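Local coordinates for protein rhodopsin (Todarodes pacificus, PDB 2Z73) that absorbs light through bound retinal and signals through G proteins to phospholipase C in squid vision, at residues Trp12-Ile17 / Tyr177-Val182; Pro21-Phe26 / Gly181-Cys186; Met128-Arg133 / Ile213-Phe218. One frame throughout, in Å; residues are numbered along the deposited sequence.

Interaction 1. Residues Trp12-Ile17 / Tyr177-Val182; sequences WYNPSI and YTLEGV
Ile17 and Leu179 meet side chain against side chain where the N-terminal segment lies on the beta-hairpin of the second extracellular loop, the antiparallel pair 177-179 and 186-188 that forms the extracellular lid over retinal in opsins. The two groups cross at a slant, and each branch of Ile17 finds a different part of the leucine fork. The Ile17 CG2 methyl comes within 3.6 Å of Leu179 CD1. At the end of the longer arm, Ile17 CD1 lies 4.1 Å from Leu179 CD2. A chi1 of -55° sets CG2 of Ile17 opposite its own backbone N and leaves CG1 next to that nitrogen, which spreads the two arms over Leu179.

Ile17 CG2 also touches the strand itself, at 3.6 Å from Thr178 OG1, a van der Waals contact between a methyl and the hydroxyl oxygen. Beyond the two segments, Ile17 also touches Trp101, Phe105 and Cys108, and Leu179 touches Cys186.

Asn14 borders the pair, its side chain running at about a right angle to that of Leu179, with Asn14 ND2 4.0 Å from Leu179 CD1. The amide is held at both ends. ND2 donates to Trp101 O, while OD1 accepts from Ser16 N, an Asx turn, and also from Ile17 N, which makes an Asx motif. These bonds hold the amide's rotation and are consistent with the turn that brings Ile17 toward the hairpin. The two donors reach the oxygen differently. Ser16 N lies 2.8 Å from Asn14 OD1, in the carbonyl plane, whereas Ile17 N approaches the same OD1 at 3.2 Å from a position 60° out of that plane.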
loop_
_atom_site.group_PDB
_atom_site.type_symbol
_atom_site.label_atom_id
_atom_site.label_comp_id
_atom_site.label_asym_id
_atom_site.label_seq_id
_atom_site.Cartn_x
_atom_site.Cartn_y
_atom_site.Cartn_z
ATOM N N TRP A 12 -13.299 28.650 -10.734
ATOM C CA TRP A 12 -12.831 27.309 -11.022
ATOM C C TRP A 12 -12.221 27.128 -12.408
ATOM O O TRP A 12 -11.601 26.100 -12.678
ATOM C CB TRP A 12 -14.001 26.328 -10.872
ATOM C CG TRP A 12 -15.192 26.747 -11.694
ATOM C CD1 TRP A 12 -16.233 27.536 -11.286
ATOM C CD2 TRP A 12 -15.385 26.527 -13.098
ATOM N NE1 TRP A 12 -17.058 27.830 -12.351
ATOM C CE2 TRP A 12 -16.560 27.224 -13.475
ATOM C CE3 TRP A 12 -14.677 25.816 -14.075
ATOM C CZ2 TRP A 12 -17.039 27.230 -14.789
ATOM C CZ3 TRP A 12 -15.154 25.825 -15.388
ATOM C CH2 TRP A 12 -16.325 26.529 -15.730
ATOM N N TYR A 13 -12.390 28.111 -13.285
ATOM C CA TYR A 13 -11.888 27.981 -14.650
ATOM C C TYR A 13 -10.431 27.637 -14.830
ATOM O O TYR A 13 -9.546 28.343 -14.353
ATOM C CB TYR A 13 -12.159 29.232 -15.475
ATOM C CG TYR A 13 -11.743 29.058 -16.921
ATOM C CD1 TYR A 13 -10.660 29.756 -17.446
ATOM C CD2 TYR A 13 -12.428 28.183 -17.759
ATOM C CE1 TYR A 13 -10.268 29.589 -18.774
ATOM C CE2 TYR A 13 -12.052 28.004 -19.080
ATOM C CZ TYR A 13 -10.968 28.713 -19.581
ATOM O OH TYR A 13 -10.579 28.552 -20.896
ATOM N N ASN A 14 -10.190 26.550 -15.551
ATOM C CA ASN A 14 -8.839 26.132 -15.835
ATOM C C ASN A 14 -8.626 26.166 -17.345
ATOM O O ASN A 14 -9.316 25.490 -18.102
ATOM C CB ASN A 14 -8.582 24.725 -15.302
ATOM C CG ASN A 14 -7.114 24.387 -15.276
ATOM O OD1 ASN A 14 -6.416 24.510 -16.287
ATOM N ND2 ASN A 14 -6.629 23.969 -14.119
ATOM N N PRO A 15 -7.663 26.965 -17.802
ATOM C CA PRO A 15 -7.393 27.061 -19.235
ATOM C C PRO A 15 -6.828 25.796 -19.861
ATOM O O PRO A 15 -6.849 25.650 -21.081
ATOM C CB PRO A 15 -6.415 28.231 -19.312
ATOM C CG PRO A 15 -5.653 28.100 -18.029
ATOM C CD PRO A 15 -6.769 27.853 -17.042
ATOM N N SER A 16 -6.340 24.875 -19.031
ATOM C CA SER A 16 -5.734 23.629 -19.514
ATOM C C SER A 16 -6.649 22.415 -19.451
ATOM O O SER A 16 -6.567 21.522 -20.295
ATOM C CB SER A 16 -4.486 23.293 -18.695
ATOM O OG SER A 16 -3.576 24.375 -18.629
ATOM N N ILE A 17 -7.513 22.386 -18.440
ATOM C CA ILE A 17 -8.395 21.256 -18.203
ATOM C C ILE A 17 -9.852 21.698 -18.084
ATOM O O ILE A 17 -10.151 22.680 -17.409
ATOM C CB ILE A 17 -7.942 20.555 -16.896
ATOM C CG1 ILE A 17 -6.452 20.199 -17.015
ATOM C CG2 ILE A 17 -8.822 19.328 -16.598
ATOM C CD1 ILE A 17 -5.773 19.851 -15.719
ATOM N N TYR A 177 -8.789 11.028 -16.701
ATOM C CA TYR A 177 -8.119 11.558 -15.534
ATOM C C TYR A 177 -8.288 13.064 -15.595
ATOM O O TYR A 177 -7.796 13.722 -16.505
ATOM C CB TYR A 177 -6.642 11.178 -15.559
ATOM C CG TYR A 177 -6.386 9.763 -15.109
ATOM C CD1 TYR A 177 -6.725 9.365 -13.817
ATOM C CD2 TYR A 177 -5.781 8.828 -15.954
ATOM C CE1 TYR A 177 -6.465 8.075 -13.365
ATOM C CE2 TYR A 177 -5.515 7.520 -15.508
ATOM C CZ TYR A 177 -5.858 7.159 -14.205
ATOM O OH TYR A 177 -5.577 5.908 -13.710
ATOM N N THR A 178 -9.000 13.613 -14.627
ATOM C CA THR A 178 -9.233 15.039 -14.620
ATOM C C THR A 178 -9.248 15.562 -13.193
ATOM O O THR A 178 -8.950 14.817 -12.257
ATOM C CB THR A 178 -10.579 15.347 -15.332
ATOM O OG1 THR A 178 -10.886 16.738 -15.204
ATOM C CG2 THR A 178 -11.698 14.515 -14.741
ATOM N N LEU A 179 -9.577 16.839 -13.028
ATOM C CA LEU A 179 -9.625 17.444 -11.701
ATOM C C LEU A 179 -10.846 16.973 -10.890
ATOM O O LEU A 179 -11.847 16.528 -11.447
ATOM C CB LEU A 179 -9.658 18.962 -11.842
ATOM C CG LEU A 179 -8.560 19.564 -12.729
ATOM C CD1 LEU A 179 -9.058 20.885 -13.320
ATOM C CD2 LEU A 179 -7.262 19.759 -11.937
ATOM N N GLU A 180 -10.743 17.063 -9.569
ATOM C CA GLU A 180 -11.835 16.679 -8.687
ATOM C C GLU A 180 -11.877 17.658 -7.517
ATOM O O GLU A 180 -11.016 18.532 -7.403
ATOM C CB GLU A 180 -11.650 15.241 -8.169
ATOM C CG GLU A 180 -10.608 15.071 -7.069
ATOM C CD GLU A 180 -10.507 13.635 -6.602
ATOM O OE1 GLU A 180 -11.555 12.963 -6.567
ATOM O OE2 GLU A 180 -9.386 13.179 -6.260
ATOM N N GLY A 181 -12.890 17.516 -6.666
ATOM C CA GLY A 181 -13.024 18.376 -5.506
ATOM C C GLY A 181 -12.694 19.842 -5.698
ATOM O O GLY A 181 -13.325 20.524 -6.503
ATOM N N VAL A 182 -11.711 20.338 -4.955
ATOM C CA VAL A 182 -11.334 21.742 -5.052
ATOM C C VAL A 182 -10.501 22.039 -6.296
ATOM O O VAL A 182 -10.010 23.156 -6.475
ATOM C CB VAL A 182 -10.571 22.197 -3.812
ATOM C CG1 VAL A 182 -11.479 22.134 -2.596
ATOM C CG2 VAL A 182 -9.353 21.322 -3.609
#

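Interaction 2. Residues Pro21-Phe26 / Gly181-Cys186; sequences PHWREF and GVLCNC. With RET (retinal), chain D.
Backbone rather than side chain lies on the Trp23 indole: Gly181 lies over the six-membered part of one face, with its CA 3.8 Å from the centroid of that ring and 19° off the ring normal. That geometry meets the criteria of a CH-pi contact. Gly181 N is close as well, 3.5 Å from Trp23 CZ2, and stands over the same face, offset toward the rim. The opposite face is covered by the preceding side chain, His22, whose CD2 lies over the ring centre, so the indole is sandwiched. Leu183 adds an apolar contact nearer the root of the side chain. Leu183 CD2 is 3.9 Å from Trp23 CB and meets the indole obliquely.

Further along the loop, Asn185 ND2 donates to Cys186 O at 3.2 Å, from above the carbonyl plane, and also to Glu180 OE2. Asn185 OD1 accepts from Gln298 NE2. These bonds probably help position the segment that meets the chromophore, where Cys186 O is 3.3 Å from retinal C14. With Cys186 joined to Cys108 by a disulfide, the arrangement is that of the opsin extracellular plug, here covered by the N-terminal segment.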
loop_
_atom_site.group_PDB
_atom_site.type_symbol
_atom_site.label_atom_id
_atom_site.label_comp_id
_atom_site.label_asym_id
_atom_site.label_seq_id
_atom_site.Cartn_x
_atom_site.Cartn_y
_atom_site.Cartn_z
ATOM N N PRO A 21 -18.911 20.088 -15.056
ATOM C CA PRO A 21 -19.961 20.986 -14.574
ATOM C C PRO A 21 -20.281 20.781 -13.099
ATOM O O PRO A 21 -20.546 21.735 -12.368
ATOM C CB PRO A 21 -21.135 20.635 -15.471
ATOM C CG PRO A 21 -20.468 20.306 -16.754
ATOM C CD PRO A 21 -19.326 19.437 -16.312
ATOM N N HIS A 22 -20.250 19.528 -12.664
ATOM C CA HIS A 22 -20.553 19.213 -11.282
ATOM C C HIS A 22 -19.730 19.979 -10.263
ATOM O O HIS A 22 -20.263 20.433 -9.252
ATOM C CB HIS A 22 -20.387 17.728 -11.008
ATOM C CG HIS A 22 -20.481 17.395 -9.558
ATOM N ND1 HIS A 22 -21.553 17.778 -8.782
ATOM C CD2 HIS A 22 -19.618 16.768 -8.724
ATOM C CE1 HIS A 22 -21.348 17.402 -7.533
ATOM N NE2 HIS A 22 -20.181 16.787 -7.471
ATOM N N TRP A 23 -18.434 20.120 -10.510
ATOM C CA TRP A 23 -17.576 20.835 -9.563
ATOM C C TRP A 23 -17.708 22.343 -9.719
ATOM O O TRP A 23 -17.281 23.112 -8.866
ATOM C CB TRP A 23 -16.105 20.431 -9.759
ATOM C CG TRP A 23 -15.834 18.954 -9.619
ATOM C CD1 TRP A 23 -15.393 18.112 -10.594
ATOM C CD2 TRP A 23 -15.988 18.151 -8.441
ATOM N NE1 TRP A 23 -15.264 16.838 -10.103
ATOM C CE2 TRP A 23 -15.623 16.835 -8.783
ATOM C CE3 TRP A 23 -16.401 18.417 -7.132
ATOM C CZ2 TRP A 23 -15.658 15.783 -7.864
ATOM C CZ3 TRP A 23 -16.440 17.372 -6.213
ATOM C CH2 TRP A 23 -16.069 16.068 -6.585
ATOM N N ARG A 24 -18.328 22.760 -10.813
ATOM C CA ARG A 24 -18.495 24.172 -11.121
ATOM C C ARG A 24 -19.633 24.873 -10.408
ATOM O O ARG A 24 -19.641 26.094 -10.311
ATOM C CB ARG A 24 -18.659 24.317 -12.632
ATOM C CG ARG A 24 -17.421 23.870 -13.376
ATOM C CD ARG A 24 -17.709 23.246 -14.716
ATOM N NE ARG A 24 -18.314 24.168 -15.670
ATOM C CZ ARG A 24 -18.238 24.021 -16.992
ATOM N NH1 ARG A 24 -17.575 22.993 -17.521
ATOM N NH2 ARG A 24 -18.846 24.894 -17.791
ATOM N N GLU A 25 -20.595 24.119 -9.901
ATOM C CA GLU A 25 -21.722 24.747 -9.239
ATOM C C GLU A 25 -21.448 25.135 -7.790
ATOM O O GLU A 25 -22.246 25.828 -7.163
ATOM C CB GLU A 25 -22.939 23.824 -9.304
ATOM C CG GLU A 25 -22.934 22.742 -8.264
ATOM C CD GLU A 25 -23.994 21.711 -8.520
ATOM O OE1 GLU A 25 -24.503 21.133 -7.536
ATOM O OE2 GLU A 25 -24.315 21.469 -9.700
ATOM N N PHE A 26 -20.315 24.713 -7.254
ATOM C CA PHE A 26 -20.008 25.017 -5.868
ATOM C C PHE A 26 -19.259 26.312 -5.670
ATOM O O PHE A 26 -18.640 26.832 -6.595
ATOM C CB PHE A 26 -19.213 23.870 -5.246
ATOM C CG PHE A 26 -19.917 22.551 -5.327
ATOM C CD1 PHE A 26 -20.948 22.233 -4.444
ATOM C CD2 PHE A 26 -19.574 21.629 -6.311
ATOM C CE1 PHE A 26 -21.620 21.019 -4.541
ATOM C CE2 PHE A 26 -20.247 20.413 -6.409
ATOM C CZ PHE A 26 -21.272 20.109 -5.520
ATOM N N GLY A 181 -12.890 17.516 -6.666
ATOM C CA GLY A 181 -13.024 18.376 -5.506
ATOM C C GLY A 181 -12.694 19.842 -5.698
ATOM O O GLY A 181 -13.325 20.524 -6.503
ATOM N N VAL A 182 -11.711 20.338 -4.955
ATOM C CA VAL A 182 -11.334 21.742 -5.052
ATOM C C VAL A 182 -10.501 22.039 -6.296
ATOM O O VAL A 182 -10.010 23.156 -6.475
ATOM C CB VAL A 182 -10.571 22.197 -3.812
ATOM C CG1 VAL A 182 -11.479 22.134 -2.596
ATOM C CG2 VAL A 182 -9.353 21.322 -3.609
ATOM N N LEU A 183 -10.330 21.024 -7.143
ATOM C CA LEU A 183 -9.609 21.187 -8.393
ATOM C C LEU A 183 -8.111 21.472 -8.291
ATOM O O LEU A 183 -7.588 22.267 -9.058
ATOM C CB LEU A 183 -10.281 22.304 -9.182
ATOM C CG LEU A 183 -11.802 22.176 -9.198
ATOM C CD1 LEU A 183 -12.418 23.325 -9.984
ATOM C CD2 LEU A 183 -12.189 20.835 -9.813
ATOM N N CYS A 184 -7.421 20.834 -7.350
ATOM C CA CYS A 184 -5.986 21.051 -7.192
ATOM C C CYS A 184 -5.212 19.749 -7.191
ATOM O O CYS A 184 -4.072 19.683 -6.747
ATOM C CB CYS A 184 -5.685 21.855 -5.930
ATOM S SG CYS A 184 -6.061 23.596 -6.153
ATOM N N ASN A 185 -5.864 18.703 -7.665
ATOM C CA ASN A 185 -5.215 17.416 -7.799
ATOM C C ASN A 185 -6.072 16.685 -8.814
ATOM O O ASN A 185 -7.183 17.119 -9.125
ATOM C CB ASN A 185 -5.110 16.665 -6.461
ATOM C CG ASN A 185 -6.408 16.035 -6.026
ATOM O OD1 ASN A 185 -7.196 16.653 -5.312
ATOM N ND2 ASN A 185 -6.641 14.790 -6.453
ATOM N N CYS A 186 -5.553 15.602 -9.363
ATOM C CA CYS A 186 -6.296 14.885 -10.373
ATOM C C CYS A 186 -6.604 13.464 -9.953
ATOM O O CYS A 186 -6.068 12.971 -8.972
ATOM C CB CYS A 186 -5.511 14.940 -11.697
ATOM S SG CYS A 186 -5.687 16.585 -12.491
HETATM C C1 RET D . -10.424 2.508 -6.235
HETATM C C2 RET D . -10.822 1.681 -4.980
HETATM C C3 RET D . -9.811 1.680 -3.845
HETATM C C4 RET D . -8.391 1.318 -4.314
HETATM C C5 RET D . -7.962 2.091 -5.562
HETATM C C6 RET D . -8.861 2.641 -6.442
HETATM C C7 RET D . -8.422 3.421 -7.673
HETATM C C8 RET D . -7.844 4.700 -7.644
HETATM C C9 RET D . -7.302 5.561 -8.705
HETATM C C10 RET D . -6.812 6.718 -8.242
HETATM C C11 RET D . -6.139 7.808 -8.914
HETATM C C12 RET D . -5.665 8.968 -8.367
HETATM C C13 RET D . -5.746 9.617 -7.001
HETATM C C14 RET D . -5.065 10.776 -6.754
HETATM C C15 RET D . -5.105 11.476 -5.464
HETATM C C16 RET D . -11.077 1.887 -7.470
HETATM C C17 RET D . -11.110 3.901 -6.052
HETATM C C18 RET D . -6.459 2.142 -5.642
HETATM C C19 RET D . -7.293 5.098 -10.149
HETATM C C20 RET D . -6.623 8.909 -5.944
#

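Interaction 3. Residues Met128-Arg133 / Ile213-Phe218; sequences MISIDR and ILIIFF. With BOG (octyl beta-D-glucopyranoside), chain C.
Ile131 overlaps the CG2 methyl of Ile215, which comes to 3.8 Å from Ile131 CG1 and is nearly as near to CD1. The isoleucines slant across each other at one side of the helix pair. Beside them, Ser130 OG rests against the neighbouring backbone, 3.8 Å from Ile216 CA. A chi1 of 70° places this hydroxyl between its own N and carbonyl carbon, where it also hydrogen-bonds Ala127 O one turn back. A small side chain here is compatible with the CA atoms of Ser130 and Ile216 lying 5.7 Å apart. The segment axes pass 8.6 Å apart and run nearly parallel, with a crossing angle of 20°.

On another side of helix 104-138, Asp132 and Arg133 begin the DRY motif of class A receptors. Arg133 NH2 meets Asp132 OD1 at 2.7 Å in a salt bridge, and NH1 pairs with Glu256, the ionic lock that in relatives marks the inactive state. A detergent tail, at C4', covers one face of the guanidinium.

Segment 128-133 stands among three other helices: Ser130 and Ile131 face helix 195-224, Met128 and Ile131 touch helix 149-167, and Ile129 and Arg133 pack on helix 246-286.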
loop_
_atom_site.group_PDB
_atom_site.type_symbol
_atom_site.label_atom_id
_atom_site.label_comp_id
_atom_site.label_asym_id
_atom_site.label_seq_id
_atom_site.Cartn_x
_atom_site.Cartn_y
_atom_site.Cartn_z
ATOM N N MET A 128 0.761 -10.499 -3.216
ATOM C CA MET A 128 1.904 -11.388 -3.390
ATOM C C MET A 128 2.524 -11.707 -2.035
ATOM O O MET A 128 3.072 -12.797 -1.822
ATOM C CB MET A 128 2.974 -10.743 -4.269
ATOM C CG MET A 128 2.513 -10.382 -5.656
ATOM S SD MET A 128 1.704 -11.772 -6.455
ATOM C CE MET A 128 0.255 -10.955 -7.091
ATOM N N ILE A 129 2.452 -10.749 -1.116
ATOM C CA ILE A 129 3.012 -10.957 0.202
ATOM C C ILE A 129 2.125 -11.908 0.983
ATOM O O ILE A 129 2.614 -12.730 1.758
ATOM C CB ILE A 129 3.134 -9.645 0.987
ATOM C CG1 ILE A 129 4.097 -8.696 0.273
ATOM C CG2 ILE A 129 3.635 -9.938 2.404
ATOM C CD1 ILE A 129 4.213 -7.319 0.924
ATOM N N SER A 130 0.818 -11.799 0.772
ATOM C CA SER A 130 -0.138 -12.654 1.463
ATOM C C SER A 130 0.011 -14.091 0.975
ATOM O O SER A 130 -0.305 -15.040 1.697
ATOM C CB SER A 130 -1.568 -12.176 1.208
ATOM O OG SER A 130 -1.944 -12.414 -0.137
ATOM N N ILE A 131 0.494 -14.243 -0.254
ATOM C CA ILE A 131 0.690 -15.560 -0.836
ATOM C C ILE A 131 1.907 -16.220 -0.212
ATOM O O ILE A 131 1.889 -17.407 0.130
ATOM C CB ILE A 131 0.886 -15.459 -2.346
ATOM C CG1 ILE A 131 -0.386 -14.903 -2.986
ATOM C CG2 ILE A 131 1.228 -16.806 -2.916
ATOM C CD1 ILE A 131 -0.302 -14.754 -4.483
ATOM N N ASP A 132 2.976 -15.442 -0.068
ATOM C CA ASP A 132 4.199 -15.950 0.537
ATOM C C ASP A 132 3.864 -16.401 1.948
ATOM O O ASP A 132 4.300 -17.460 2.384
ATOM C CB ASP A 132 5.268 -14.861 0.572
ATOM C CG ASP A 132 6.440 -15.230 1.440
ATOM O OD1 ASP A 132 6.567 -14.664 2.539
ATOM O OD2 ASP A 132 7.228 -16.092 1.023
ATOM N N ARG A 133 3.084 -15.586 2.652
ATOM C CA ARG A 133 2.683 -15.908 4.013
ATOM C C ARG A 133 1.953 -17.253 4.053
ATOM O O ARG A 133 2.187 -18.071 4.942
ATOM C CB ARG A 133 1.793 -14.806 4.579
ATOM C CG ARG A 133 2.512 -13.493 4.871
ATOM C CD ARG A 133 3.671 -13.664 5.846
ATOM N NE ARG A 133 4.830 -14.282 5.198
ATOM C CZ ARG A 133 5.904 -14.746 5.834
ATOM N NH1 ARG A 133 5.999 -14.676 7.158
ATOM N NH2 ARG A 133 6.885 -15.292 5.141
ATOM N N ILE A 213 -7.912 -8.286 -3.267
ATOM C CA ILE A 213 -8.567 -8.481 -1.987
ATOM C C ILE A 213 -8.895 -9.962 -1.814
ATOM O O ILE A 213 -8.636 -10.547 -0.764
ATOM C CB ILE A 213 -9.858 -7.660 -1.891
ATOM C CG1 ILE A 213 -9.507 -6.170 -1.790
ATOM C CG2 ILE A 213 -10.681 -8.137 -0.715
ATOM C CD1 ILE A 213 -10.675 -5.257 -1.470
ATOM N N LEU A 214 -9.458 -10.567 -2.855
ATOM C CA LEU A 214 -9.806 -11.981 -2.808
ATOM C C LEU A 214 -8.568 -12.814 -2.502
ATOM O O LEU A 214 -8.603 -13.721 -1.666
ATOM C CB LEU A 214 -10.425 -12.417 -4.135
ATOM C CG LEU A 214 -11.799 -11.812 -4.442
ATOM C CD1 LEU A 214 -12.216 -12.163 -5.866
ATOM C CD2 LEU A 214 -12.822 -12.333 -3.441
ATOM N N ILE A 215 -7.472 -12.505 -3.183
ATOM C CA ILE A 215 -6.221 -13.216 -2.953
ATOM C C ILE A 215 -5.856 -13.052 -1.481
ATOM O O ILE A 215 -5.519 -14.018 -0.803
ATOM C CB ILE A 215 -5.094 -12.646 -3.829
ATOM C CG1 ILE A 215 -5.421 -12.870 -5.302
ATOM C CG2 ILE A 215 -3.785 -13.316 -3.493
ATOM C CD1 ILE A 215 -4.387 -12.299 -6.251
ATOM N N ILE A 216 -5.930 -11.821 -0.990
ATOM C CA ILE A 216 -5.619 -11.550 0.407
ATOM C C ILE A 216 -6.448 -12.451 1.327
ATOM O O ILE A 216 -5.899 -13.330 1.986
ATOM C CB ILE A 216 -5.884 -10.061 0.753
ATOM C CG1 ILE A 216 -4.825 -9.182 0.083
ATOM C CG2 ILE A 216 -5.867 -9.859 2.253
ATOM C CD1 ILE A 216 -5.197 -7.723 0.005
ATOM N N PHE A 217 -7.764 -12.242 1.354
ATOM C CA PHE A 217 -8.663 -13.037 2.196
ATOM C C PHE A 217 -8.470 -14.543 2.035
ATOM O O PHE A 217 -8.454 -15.282 3.028
ATOM C CB PHE A 217 -10.135 -12.671 1.917
ATOM C CG PHE A 217 -11.135 -13.636 2.525
ATOM C CD1 PHE A 217 -11.530 -14.782 1.838
ATOM C CD2 PHE A 217 -11.670 -13.403 3.789
ATOM C CE1 PHE A 217 -12.443 -15.680 2.394
ATOM C CE2 PHE A 217 -12.586 -14.300 4.352
ATOM C CZ PHE A 217 -12.970 -15.439 3.649
ATOM N N PHE A 218 -8.333 -14.994 0.792
ATOM C CA PHE A 218 -8.138 -16.412 0.506
ATOM C C PHE A 218 -6.858 -16.934 1.137
ATOM O O PHE A 218 -6.767 -18.105 1.477
ATOM C CB PHE A 218 -8.099 -16.649 -1.008
ATOM C CG PHE A 218 -7.711 -18.052 -1.401
ATOM C CD1 PHE A 218 -6.374 -18.438 -1.431
ATOM C CD2 PHE A 218 -8.684 -18.988 -1.739
ATOM C CE1 PHE A 218 -6.015 -19.731 -1.794
ATOM C CE2 PHE A 218 -8.335 -20.282 -2.103
ATOM C CZ PHE A 218 -7.000 -20.655 -2.131
HETATM C C1 BOG C . 12.062 -14.302 6.477
HETATM O O1 BOG C . 10.762 -13.990 6.215
HETATM C C2 BOG C . 12.093 -14.136 7.975
HETATM O O2 BOG C . 11.769 -12.762 8.417
HETATM C C3 BOG C . 13.480 -14.490 8.266
HETATM O O3 BOG C . 13.516 -14.358 9.640
HETATM C C4 BOG C . 13.781 -15.960 7.762
HETATM O O4 BOG C . 15.101 -16.309 8.039
HETATM C C5 BOG C . 13.723 -16.072 6.297
HETATM O O5 BOG C . 12.372 -15.713 6.033
HETATM C C6 BOG C . 14.009 -17.548 5.788
HETATM O O6 BOG C . 13.944 -17.577 4.263
HETATM C "C1'" BOG C . 10.922 -13.241 5.043
HETATM C "C2'" BOG C . 9.560 -13.198 4.559
HETATM C "C3'" BOG C . 9.324 -11.731 4.442
HETATM C "C4'" BOG C . 7.962 -11.653 4.842
HETATM C "C5'" BOG C . 7.548 -10.291 4.424
HETATM C "C6'" BOG C . 6.520 -10.011 5.377
HETATM C "C7'" BOG C . 6.159 -8.629 5.012
HETATM C "C8'" BOG C . 5.673 -8.130 6.258
#

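In the fold
Interactions 1 and 2 form one continuous extracellular contact region, their centres about 6 Å apart and both using the loop that runs through Gly181 and Val182. They also touch by packing: Thr178 O lies 3.5 Å from Cys186 CB, and Trp12 CB lies 3.5 Å from Leu183 CD1. Retinal lies beneath: interaction 2 supplies pocket residues Asn185 and Cys186, and Tyr177, in segment 177-182, touches it too. Interaction 3 sits on the other side of the chain's centre, about 37 Å from either by centres, near the cytoplasmic end, although the side chain of Ile216 is only about 11 Å from retinal. Helix 104-138 spans both regions, holding Cys108 and the DRY arginine.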